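Local atomic coordinates of alpha-rhamnosidase (PDB entry 6I60), a protein that probably hydrolyses terminal non-reducing alpha-L-rhamnose residues in alpha-L-rhamnosides. Residues I345-I351 with G455-A461; K676-S680 with F718-N724. All blocks are in the same frame, centred on the assembly; numbering follows the deposited sequence.

Contact 1 (I345-I351 with G455-A461); sequences IRITKTI and GKVVHTA
Arg-346 and His-459 form a hydrogen-bonded antiparallel pair. Arg-346 N reaches His-459 O at 3.0 Å in a nearly straight bond (165° at the hydrogen). The return bond from His-459 N to Arg-346 O is weak. At the far end Ile-351 and Gly-455 exchange two backbone bonds. Between these pairs Thr-348 is an extra residue. Thr-348 N donates to Val-457 O at 2.9 Å, while Val-457 N donates to Lys-349 O.

The apolar contacts lie on both faces of the sheet. On one, Val-458 spreads its methyls: CG1 meets Ile-345 CG2 at 3.6 Å and CG2 meets Ile-347 CG1 at 3.9 Å. The bent chain of Lys-456 lies alongside Thr-350, with CE 3.7 Å from Thr-350 CG2, and its ammonium forms a salt bridge with Glu-428. Trp-375 of the next strand touches Ile-347, Lys-456 and Val-458. On the other face the Ile-351 and Val-457 side chains cross at about a right angle, with their CG2 methyls 4.1 Å apart.

One ring takes part. His-459 has CG between its backbone N and carbonyl carbon (chi1 55°), which carries the imidazole back under Thr-348. Thr-348 CG2 sits over the ring face, 3.9 Å from the centroid, a CH-pi contact. An alanine here is likely to leave the Thr-348 methyl without this support and open a gap beneath it.

This is an antiparallel edge pair with a beta bulge at Thr-348 and Lys-349, opposite Val-457. It attaches strand 345-351 to the border of a four-stranded sheet that includes strands of the concanavalin-like domain.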
ATOM      1  N   ILE A 345      -6.319  -7.210  -4.973  1.00 39.11           N
ATOM      2  CA  ILE A 345      -7.280  -7.210  -3.880  1.00 40.86           C
ATOM      3  C   ILE A 345      -7.835  -8.619  -3.713  1.00 47.98           C
ATOM      4  O   ILE A 345      -8.253  -9.253  -4.688  1.00 47.24           O
ATOM      5  CB  ILE A 345      -8.404  -6.198  -4.147  1.00 44.01           C
ATOM      6  CG1 ILE A 345      -7.837  -4.780  -4.237  1.00 47.50           C
ATOM      7  CG2 ILE A 345      -9.470  -6.294  -3.076  1.00 40.80           C
ATOM      8  CD1 ILE A 345      -8.581  -3.885  -5.205  1.00 46.23           C
ATOM      9  N   ARG A 346      -7.839  -9.113  -2.477  1.00 51.04           N
ATOM     10  CA  ARG A 346      -8.279 -10.471  -2.189  1.00 52.43           C
ATOM     11  C   ARG A 346      -9.140 -10.477  -0.934  1.00 45.74           C
ATOM     12  O   ARG A 346      -9.202  -9.496  -0.187  1.00 48.97           O
ATOM     13  CB  ARG A 346      -7.088 -11.420  -2.000  1.00 45.85           C
ATOM     14  CG  ARG A 346      -6.368 -11.802  -3.274  1.00 48.41           C
ATOM     15  CD  ARG A 346      -5.508 -13.035  -3.056  1.00 45.81           C
ATOM     16  NE  ARG A 346      -4.130 -12.823  -3.486  1.00 53.95           N
ATOM     17  CZ  ARG A 346      -3.638 -13.250  -4.643  1.00 67.30           C
ATOM     18  NH1 ARG A 346      -4.411 -13.917  -5.491  1.00 64.92           N
ATOM     19  NH2 ARG A 346      -2.370 -13.012  -4.954  1.00 70.06           N
ATOM     20  N   ILE A 347      -9.812 -11.603  -0.709  1.00 41.09           N
ATOM     21  CA  ILE A 347     -10.424 -11.893   0.585  1.00 43.57           C
ATOM     22  C   ILE A 347      -9.309 -12.445   1.468  1.00 38.51           C
ATOM     23  O   ILE A 347      -8.955 -13.620   1.372  1.00 41.43           O
ATOM     24  CB  ILE A 347     -11.594 -12.871   0.467  1.00 45.28           C
ATOM     25  CG1 ILE A 347     -12.703 -12.278  -0.405  1.00 44.58           C
ATOM     26  CG2 ILE A 347     -12.134 -13.232   1.847  1.00 40.35           C
ATOM     27  CD1 ILE A 347     -13.920 -13.170  -0.527  1.00 39.64           C
ATOM     28  N   THR A 348      -8.739 -11.593   2.320  1.00 43.59           N
ATOM     29  CA  THR A 348      -7.556 -11.971   3.081  1.00 44.75           C
ATOM     30  C   THR A 348      -7.878 -12.767   4.340  1.00 52.09           C
ATOM     31  O   THR A 348      -7.005 -13.488   4.836  1.00 55.25           O
ATOM     32  CB  THR A 348      -6.753 -10.723   3.459  1.00 46.05           C
ATOM     33  OG1 THR A 348      -7.462  -9.978   4.457  1.00 56.36           O
ATOM     34  CG2 THR A 348      -6.534  -9.844   2.237  1.00 42.11           C
ATOM     35  N   LYS A 349      -9.097 -12.660   4.868  1.00 56.95           N
ATOM     36  CA  LYS A 349      -9.446 -13.359   6.098  1.00 58.40           C
ATOM     37  C   LYS A 349     -10.960 -13.463   6.206  1.00 53.40           C
ATOM     38  O   LYS A 349     -11.701 -12.698   5.585  1.00 48.82           O
ATOM     39  CB  LYS A 349      -8.867 -12.652   7.331  1.00 54.40           C
ATOM     40  CG  LYS A 349      -7.802 -13.451   8.062  1.00 61.68           C
ATOM     41  CD  LYS A 349      -7.250 -12.689   9.257  1.00 74.85           C
ATOM     42  CE  LYS A 349      -5.826 -13.128   9.579  1.00 88.66           C
ATOM     43  NZ  LYS A 349      -5.555 -13.130  11.044  1.00 85.33           N
ATOM     44  N   THR A 350     -11.405 -14.428   7.010  1.00 57.20           N
ATOM     45  CA  THR A 350     -12.814 -14.614   7.339  1.00 55.01           C
ATOM     46  C   THR A 350     -12.962 -14.536   8.853  1.00 56.24           C
ATOM     47  O   THR A 350     -12.408 -15.371   9.577  1.00 59.93           O
ATOM     48  CB  THR A 350     -13.341 -15.953   6.814  1.00 51.47           C
ATOM     49  OG1 THR A 350     -12.806 -16.206   5.510  1.00 61.36           O
ATOM     50  CG2 THR A 350     -14.861 -15.934   6.733  1.00 51.58           C
ATOM     51  N   ILE A 351     -13.702 -13.537   9.328  1.00 53.22           N
ATOM     52  CA  ILE A 351     -13.906 -13.325  10.755  1.00 56.14           C
ATOM     53  C   ILE A 351     -15.354 -13.633  11.104  1.00 56.63           C
ATOM     54  O   ILE A 351     -16.256 -13.537  10.264  1.00 59.05           O
ATOM     55  CB  ILE A 351     -13.539 -11.889  11.186  1.00 55.64           C
ATOM     56  CG1 ILE A 351     -14.497 -10.879  10.554  1.00 53.63           C
ATOM     57  CG2 ILE A 351     -12.100 -11.574  10.812  1.00 63.93           C
ATOM     58  CD1 ILE A 351     -14.027  -9.448  10.660  1.00 53.54           C
ATOM     59  N   GLY A 455     -17.921 -12.380   8.190  1.00 50.73           N
ATOM     60  CA  GLY A 455     -17.270 -11.188   7.674  1.00 44.14           C
ATOM     61  C   GLY A 455     -16.100 -11.543   6.772  1.00 49.90           C
ATOM     62  O   GLY A 455     -15.303 -12.434   7.069  1.00 50.84           O
ATOM     63  N   LYS A 456     -16.003 -10.830   5.655  1.00 52.50           N
ATOM     64  CA  LYS A 456     -14.935 -11.026   4.679  1.00 51.41           C
ATOM     65  C   LYS A 456     -14.055  -9.781   4.667  1.00 46.83           C
ATOM     66  O   LYS A 456     -14.510  -8.698   4.287  1.00 47.42           O
ATOM     67  CB  LYS A 456     -15.510 -11.315   3.293  1.00 52.28           C
ATOM     68  CG  LYS A 456     -16.309 -12.612   3.208  1.00 60.17           C
ATOM     69  CD  LYS A 456     -15.449 -13.822   3.557  1.00 63.37           C
ATOM     70  CE  LYS A 456     -16.204 -15.124   3.334  1.00 56.45           C
ATOM     71  NZ  LYS A 456     -15.990 -15.654   1.958  1.00 61.21           N
ATOM     72  N   VAL A 457     -12.804  -9.937   5.092  1.00 46.71           N
ATOM     73  CA  VAL A 457     -11.835  -8.846   5.058  1.00 50.35           C
ATOM     74  C   VAL A 457     -11.286  -8.739   3.641  1.00 51.15           C
ATOM     75  O   VAL A 457     -10.721  -9.700   3.108  1.00 49.42           O
ATOM     76  CB  VAL A 457     -10.708  -9.073   6.076  1.00 49.21           C
ATOM     77  CG1 VAL A 457      -9.755  -7.894   6.084  1.00 43.15           C
ATOM     78  CG2 VAL A 457     -11.287  -9.296   7.462  1.00 57.52           C
ATOM     79  N   VAL A 458     -11.456  -7.572   3.025  1.00 49.10           N
ATOM     80  CA  VAL A 458     -11.146  -7.378   1.614  1.00 48.55           C
ATOM     81  C   VAL A 458     -10.273  -6.139   1.474  1.00 46.66           C
ATOM     82  O   VAL A 458     -10.685  -5.040   1.865  1.00 49.50           O
ATOM     83  CB  VAL A 458     -12.420  -7.239   0.765  1.00 47.97           C
ATOM     84  CG1 VAL A 458     -12.075  -6.763  -0.637  1.00 53.82           C
ATOM     85  CG2 VAL A 458     -13.177  -8.559   0.719  1.00 45.28           C
ATOM     86  N   HIS A 459      -9.078  -6.317   0.916  1.00 46.71           N
ATOM     87  CA  HIS A 459      -8.153  -5.223   0.631  1.00 48.53           C
ATOM     88  C   HIS A 459      -7.008  -5.783  -0.207  1.00 43.43           C
ATOM     89  O   HIS A 459      -6.974  -6.974  -0.530  1.00 44.14           O
ATOM     90  CB  HIS A 459      -7.636  -4.566   1.911  1.00 42.75           C
ATOM     91  CG  HIS A 459      -6.997  -5.523   2.868  1.00 48.11           C
ATOM     92  ND1 HIS A 459      -7.666  -6.048   3.952  1.00 51.25           N
ATOM     93  CD2 HIS A 459      -5.750  -6.049   2.905  1.00 48.98           C
ATOM     94  CE1 HIS A 459      -6.858  -6.857   4.616  1.00 51.51           C
ATOM     95  NE2 HIS A 459      -5.690  -6.875   4.001  1.00 47.43           N
ATOM     96  N   THR A 460      -6.067  -4.906  -0.558  1.00 44.15           N
ATOM     97  CA  THR A 460      -4.873  -5.304  -1.297  1.00 42.49           C
ATOM     98  C   THR A 460      -4.067  -6.314  -0.491  1.00 47.45           C
ATOM     99  O   THR A 460      -3.525  -5.982   0.569  1.00 48.86           O
ATOM    100  CB  THR A 460      -4.014  -4.081  -1.636  1.00 44.47           C
ATOM    101  OG1 THR A 460      -4.719  -3.241  -2.559  1.00 47.99           O
ATOM    102  CG2 THR A 460      -2.694  -4.507  -2.260  1.00 43.44           C
ATOM    103  N   ALA A 461      -3.983  -7.549  -0.984  1.00 48.95           N
ATOM    104  CA  ALA A 461      -3.339  -8.626  -0.243  1.00 43.21           C
ATOM    105  C   ALA A 461      -1.828  -8.447  -0.188  1.00 39.45           C
ATOM    106  O   ALA A 461      -1.088  -9.151  -0.881  1.00 42.38           O
ATOM    107  CB  ALA A 461      -3.689  -9.979  -0.864  1.00 46.72           C
TER

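Contact 2 (K676-S680 with F718-N724); sequences KAYAS and FTSQTLN
Thr-719 holds OG1 anti to its own carbonyl carbon (chi1 -65°), and this turns the hydroxyl to the carbonyl of Tyr-678. Tyr-678 has CG beside its backbone N, and this puts the CD1 edge of the ring near Asn-724 OD1, which that N also reaches.

Two hydrogen bonds cross the contact. Thr-719 OG1 donates to Tyr-678 O at 2.9 Å. It approaches from above the carbonyl plane, 45° out of it. Asn-724 OD1 accepts a weak bond from Tyr-678 N at 3.4 Å. Side chains of 718-724 thus reach both the backbone O and, weakly, the backbone N of Tyr-678. Asn-724 OD1 also lies at the edge of the tyrosine ring, 3.5 Å from Tyr-678 CD1. Ring and amide planes are nearly perpendicular, 83° apart. The far end of the ring is tied by its hydroxyl to Asn-669.

The remaining contacts are packing. Ala-677 CB rests against the Thr-719 side chain, 3.8 Å from Thr-719 CG2. Leu-723 brings CB and CD1 up to the Tyr-678 carbonyl, and CD1 comes 4.2 Å from Ala-679 CA. Ala-679 CB faces the Phe-718 carbonyl. Val-741 and Thr-744 of helix 738-750 touch Asn-724, and Thr-744 also touches Ala-677.

Segment 718-724 is shaped by its own capping bond. Leu-723 N donates to Ser-720 OG at 3.1 Å, and Asp-623 is a second partner of that hydroxyl. This is a serine cap at the N-terminal turn of helix 722-729. The contact docks that capped helix start on the short hairpin after helix 651-672, within the six-hairpin glycosidase domain of the enzyme.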
ATOM      1  N   LYS A 676      13.608  34.226  18.557  1.00 65.58           N
ATOM      2  CA  LYS A 676      13.655  33.046  19.407  1.00 63.16           C
ATOM      3  C   LYS A 676      12.793  31.889  18.922  1.00 60.82           C
ATOM      4  O   LYS A 676      12.895  30.794  19.485  1.00 60.66           O
ATOM      5  CB  LYS A 676      13.242  33.406  20.844  1.00 67.09           C
ATOM      6  CG  LYS A 676      14.415  33.630  21.785  1.00 70.85           C
ATOM      7  CD  LYS A 676      13.951  34.126  23.146  1.00 73.23           C
ATOM      8  CE  LYS A 676      15.019  33.910  24.207  1.00 70.75           C
ATOM      9  NZ  LYS A 676      14.424  33.652  25.548  1.00 76.06           N
ATOM     10  N   ALA A 677      11.957  32.088  17.907  1.00 55.69           N
ATOM     11  CA  ALA A 677      11.107  31.023  17.394  1.00 58.90           C
ATOM     12  C   ALA A 677      10.662  31.396  15.987  1.00 61.37           C
ATOM     13  O   ALA A 677      11.055  32.434  15.445  1.00 60.78           O
ATOM     14  CB  ALA A 677       9.908  30.776  18.315  1.00 50.25           C
ATOM     15  N   TYR A 678       9.839  30.535  15.395  1.00 56.00           N
ATOM     16  CA  TYR A 678       9.272  30.764  14.074  1.00 53.39           C
ATOM     17  C   TYR A 678       7.822  31.211  14.207  1.00 60.07           C
ATOM     18  O   TYR A 678       7.093  30.734  15.083  1.00 63.22           O
ATOM     19  CB  TYR A 678       9.354  29.498  13.215  1.00 53.19           C
ATOM     20  CG  TYR A 678      10.751  29.157  12.741  1.00 57.96           C
ATOM     21  CD1 TYR A 678      11.692  28.625  13.613  1.00 57.32           C
ATOM     22  CD2 TYR A 678      11.127  29.364  11.419  1.00 56.78           C
ATOM     23  CE1 TYR A 678      12.970  28.313  13.185  1.00 56.77           C
ATOM     24  CE2 TYR A 678      12.403  29.054  10.981  1.00 56.90           C
ATOM     25  CZ  TYR A 678      13.320  28.528  11.869  1.00 61.34           C
ATOM     26  OH  TYR A 678      14.591  28.218  11.440  1.00 55.26           O
ATOM     27  N   ALA A 679       7.407  32.127  13.336  1.00 56.04           N
ATOM     28  CA  ALA A 679       6.053  32.665  13.377  1.00 55.51           C
ATOM     29  C   ALA A 679       5.732  33.285  12.023  1.00 65.40           C
ATOM     30  O   ALA A 679       6.581  33.353  11.130  1.00 61.73           O
ATOM     31  CB  ALA A 679       5.899  33.686  14.507  1.00 54.66           C
ATOM     32  N   SER A 680       4.489  33.740  11.882  1.00 69.28           N
ATOM     33  CA  SER A 680       4.051  34.448  10.682  1.00 68.55           C
ATOM     34  C   SER A 680       2.755  35.208  10.946  1.00 73.00           C
ATOM     35  O   SER A 680       2.774  36.337  11.438  1.00 76.56           O
ATOM     36  CB  SER A 680       3.860  33.477   9.517  1.00 76.25           C
ATOM     37  OG  SER A 680       3.559  34.178   8.322  1.00 80.97           O
ATOM     38  N   PHE A 718       2.511  33.174  20.058  1.00 92.21           N
ATOM     39  CA  PHE A 718       2.722  33.528  18.662  1.00 84.26           C
ATOM     40  C   PHE A 718       3.479  32.450  17.898  1.00 75.07           C
ATOM     41  O   PHE A 718       3.861  32.672  16.745  1.00 66.12           O
ATOM     42  CB  PHE A 718       3.463  34.863  18.562  1.00 83.13           C
ATOM     43  CG  PHE A 718       2.590  36.060  18.809  1.00 88.07           C
ATOM     44  CD1 PHE A 718       2.344  36.501  20.100  1.00 91.70           C
ATOM     45  CD2 PHE A 718       2.010  36.741  17.752  1.00 81.63           C
ATOM     46  CE1 PHE A 718       1.538  37.601  20.332  1.00 75.05           C
ATOM     47  CE2 PHE A 718       1.203  37.841  17.978  1.00 82.55           C
ATOM     48  CZ  PHE A 718       0.967  38.271  19.270  1.00 75.25           C
ATOM     49  N   THR A 719       3.699  31.288  18.513  1.00 77.27           N
ATOM     50  CA  THR A 719       4.425  30.183  17.901  1.00 64.03           C
ATOM     51  C   THR A 719       3.760  28.879  18.308  1.00 64.01           C
ATOM     52  O   THR A 719       3.431  28.688  19.483  1.00 79.45           O
ATOM     53  CB  THR A 719       5.899  30.176  18.327  1.00 64.18           C
ATOM     54  OG1 THR A 719       6.551  31.349  17.827  1.00 79.65           O
ATOM     55  CG2 THR A 719       6.610  28.940  17.791  1.00 53.44           C
ATOM     56  N   SER A 720       3.565  27.989  17.345  1.00 52.82           N
ATOM     57  CA  SER A 720       2.954  26.693  17.582  1.00 52.03           C
ATOM     58  C   SER A 720       4.016  25.600  17.527  1.00 56.95           C
ATOM     59  O   SER A 720       5.191  25.850  17.244  1.00 54.73           O
ATOM     60  CB  SER A 720       1.847  26.430  16.561  1.00 57.00           C
ATOM     61  OG  SER A 720       2.396  26.212  15.272  1.00 54.05           O
ATOM     62  N   GLN A 721       3.587  24.368  17.812  1.00 53.99           N
ATOM     63  CA  GLN A 721       4.472  23.224  17.631  1.00 49.44           C
ATOM     64  C   GLN A 721       4.761  22.986  16.155  1.00 54.77           C
ATOM     65  O   GLN A 721       5.903  22.701  15.777  1.00 53.55           O
ATOM     66  CB  GLN A 721       3.856  21.976  18.262  1.00 47.13           C
ATOM     67  CG  GLN A 721       3.953  21.927  19.774  1.00 58.56           C
ATOM     68  CD  GLN A 721       3.077  20.845  20.374  1.00 54.62           C
ATOM     69  OE1 GLN A 721       2.657  19.916  19.683  1.00 50.83           O
ATOM     70  NE2 GLN A 721       2.794  20.961  21.668  1.00 51.09           N
ATOM     71  N   THR A 722       3.734  23.102  15.307  1.00 59.19           N
ATOM     72  CA  THR A 722       3.923  22.916  13.872  1.00 52.92           C
ATOM     73  C   THR A 722       4.942  23.905  13.319  1.00 51.69           C
ATOM     74  O   THR A 722       5.751  23.555  12.451  1.00 53.78           O
ATOM     75  CB  THR A 722       2.580  23.059  13.149  1.00 53.70           C
ATOM     76  OG1 THR A 722       1.662  22.073  13.644  1.00 57.02           O
ATOM     77  CG2 THR A 722       2.744  22.881  11.646  1.00 50.68           C
ATOM     78  N   LEU A 723       4.937  25.136  13.832  1.00 52.94           N
ATOM     79  CA  LEU A 723       5.833  26.170  13.331  1.00 50.52           C
ATOM     80  C   LEU A 723       7.294  25.919  13.680  1.00 47.50           C
ATOM     81  O   LEU A 723       8.166  26.576  13.105  1.00 56.00           O
ATOM     82  CB  LEU A 723       5.407  27.538  13.869  1.00 51.08           C
ATOM     83  CG  LEU A 723       4.157  28.167  13.244  1.00 56.45           C
ATOM     84  CD1 LEU A 723       3.619  29.291  14.118  1.00 54.23           C
ATOM     85  CD2 LEU A 723       4.450  28.672  11.839  1.00 57.37           C
ATOM     86  N   ASN A 724       7.587  24.993  14.588  1.00 52.98           N
ATOM     87  CA  ASN A 724       8.953  24.793  15.053  1.00 53.92           C
ATOM     88  C   ASN A 724       9.541  23.430  14.713  1.00 52.86           C
ATOM     89  O   ASN A 724      10.750  23.344  14.493  1.00 50.93           O
ATOM     90  CB  ASN A 724       9.032  25.002  16.574  1.00 55.97           C
ATOM     91  CG  ASN A 724       9.310  26.446  16.950  1.00 48.96           C
ATOM     92  OD1 ASN A 724       9.689  27.257  16.108  1.00 51.70           O
ATOM     93  ND2 ASN A 724       9.122  26.772  18.222  1.00 60.44           N
TER

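How the contacts relate
Contacts 1 and 2 share no helix or strand. Their centres are 44 Å apart, on opposite sides of the chain's centre, and their nearest atoms are about 31 Å apart. Contact 1 closes along the chain before contact 2 opens. Both are partly buried, but contact 1 lies nearer the middle, about 15 Å from the chain's centre against 34 Å for contact 2. Contact 1 is the larger, burying 725 Å² against 286 Å². Its strands are joined by backbone bonds, with apolar packing on both faces. Contact 2 joins a loop and helix start to a short strand, and there two side chains bond to the backbone, one of them weakly.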